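Local coordinates for protein adenine phosphoribosyltransferase, putative (Trypanosoma brucei brucei, PDB 5VN4) that probably catalyses the salvage synthesis of AMP, joining adenine to 5-phospho-alpha-D-ribose 1-diphosphate with release of diphosphate, and works as a homodimer, at residues T57-P60 and E61-R64. Sequence-based numbering, arbitrary orientation.
Sequences TENP and EVMR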
loop_
_atom_site.group_PDB
_atom_site.type_symbol
_atom_site.label_atom_id
_atom_site.label_comp_id
_atom_site.label_asym_id
_atom_site.label_seq_id
_atom_site.Cartn_x
_atom_site.Cartn_y
_atom_site.Cartn_z
ATOM N N THR A 57 -9.930 2.685 4.598
ATOM C CA THR A 57 -9.885 2.422 3.161
ATOM C C THR A 57 -11.228 1.927 2.642
ATOM O O THR A 57 -11.535 2.108 1.458
ATOM C CB THR A 57 -8.761 1.448 2.794
ATOM O OG1 THR A 57 -8.988 0.165 3.388
ATOM C CG2 THR A 57 -7.429 1.990 3.258
ATOM N N GLU A 58 -12.042 1.314 3.502
ATOM C CA GLU A 58 -13.371 0.872 3.117
ATOM C C GLU A 58 -14.382 2.003 3.019
ATOM O O GLU A 58 -15.518 1.748 2.593
ATOM C CB GLU A 58 -13.871 -0.205 4.075
ATOM C CG GLU A 58 -13.173 -1.517 3.863
ATOM C CD GLU A 58 -13.546 -2.561 4.885
ATOM O OE1 GLU A 58 -14.675 -2.511 5.426
ATOM O OE2 GLU A 58 -12.702 -3.446 5.132
ATOM N N ASN A 59 -14.005 3.235 3.370
ATOM C CA ASN A 59 -14.918 4.367 3.269
ATOM C C ASN A 59 -14.421 5.319 2.191
ATOM O O ASN A 59 -13.539 6.150 2.457
ATOM C CB ASN A 59 -15.038 5.089 4.614
ATOM C CG ASN A 59 -16.161 6.096 4.621
ATOM O OD1 ASN A 59 -15.978 7.251 4.235
ATOM N ND2 ASN A 59 -17.349 5.652 5.030
ATOM N N PRO A 60 -14.942 5.242 0.961
ATOM C CA PRO A 60 -14.394 6.097 -0.103
ATOM C C PRO A 60 -14.555 7.582 0.163
ATOM O O PRO A 60 -13.715 8.367 -0.294
ATOM C CB PRO A 60 -15.127 5.621 -1.373
ATOM C CG PRO A 60 -16.353 4.917 -0.868
ATOM C CD PRO A 60 -15.921 4.274 0.431
ATOM N N GLU A 61 -15.600 8.002 0.885
ATOM C CA GLU A 61 -15.746 9.422 1.201
ATOM C C GLU A 61 -14.575 9.930 2.041
ATOM O O GLU A 61 -14.017 10.998 1.762
ATOM C CB GLU A 61 -17.089 9.686 1.888
ATOM C CG GLU A 61 -17.329 11.151 2.218
ATOM C CD GLU A 61 -18.691 11.408 2.831
ATOM O OE1 GLU A 61 -19.372 12.345 2.378
ATOM O OE2 GLU A 61 -19.085 10.672 3.758
ATOM N N VAL A 62 -14.189 9.184 3.082
ATOM C CA VAL A 62 -13.041 9.602 3.888
ATOM C C VAL A 62 -11.747 9.514 3.082
ATOM O O VAL A 62 -10.883 10.394 3.182
ATOM C CB VAL A 62 -12.972 8.824 5.220
ATOM C CG1 VAL A 62 -11.620 9.041 5.905
ATOM C CG2 VAL A 62 -14.107 9.246 6.158
ATOM N N MET A 63 -11.585 8.458 2.277
ATOM C CA MET A 63 -10.390 8.364 1.439
ATOM C C MET A 63 -10.278 9.557 0.499
ATOM O O MET A 63 -9.193 10.131 0.335
ATOM C CB MET A 63 -10.380 7.053 0.655
ATOM C CG MET A 63 -10.116 5.824 1.508
ATOM S SD MET A 63 -8.422 5.766 2.167
ATOM C CE MET A 63 -7.517 5.119 0.758
ATOM N N ARG A 64 -11.395 9.952 -0.114
ATOM C CA ARG A 64 -11.400 11.141 -0.959
ATOM C C ARG A 64 -11.074 12.395 -0.154
ATOM O O ARG A 64 -10.380 13.290 -0.646
ATOM C CB ARG A 64 -12.756 11.272 -1.650
ATOM C CG ARG A 64 -12.828 12.368 -2.701
ATOM C CD ARG A 64 -14.149 12.296 -3.454
ATOM N NE ARG A 64 -14.423 10.923 -3.875
ATOM C CZ ARG A 64 -15.388 10.156 -3.374
ATOM N NH1 ARG A 64 -16.209 10.630 -2.446
ATOM N NH2 ARG A 64 -15.538 8.916 -3.814
HETATM O O HOH W 1 -17.414 9.386 5.440
#
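N59 caps the helix that P60 opens: N59 OD1 accepts from V62 N at 2.9 Å, the nitrogen lying in the plane of the side-chain carbonyl and the N-H pointing at the oxygen at 156°. This is an N-cap, and it starts helix 60-75 of the phosphoribosyltransferase domain. A chi1 of -169° sets CG opposite the backbone N and beside the carbonyl carbon, from where OD1 reaches V62 N. The same OD1 takes a second bond from a water at 2.8 Å, and that water also donates to E61 OE2, tying the cap to the extended glutamate. From the cap residue onward the i to i+4 backbone bonds begin, M63 N to N59 O at 3.0 Å and R64 N to P60 O at 2.8 Å.

Van der Waals contacts fill in around the cap. The V62 side chain crosses that of N59 at about a right angle, its CG2 methyl resting 3.3 Å from N59 OD1, while the valine also packs on F31 and V34 of helix 26-34. M63, bent at chi2 and chi3, runs alongside T57, its SD 3.8 Å from T57 CA.

The other subunit of the dimer meets this corner: N103 and V100 of that chain accept from R64 NH2, and F106 O of that chain bonds T57 OG1. R64 kinks at chi3 (-48°), bringing its guanidinium back so that one face, near its rim, sits over P60 O, with NH2 4.1 Å from P60 CB.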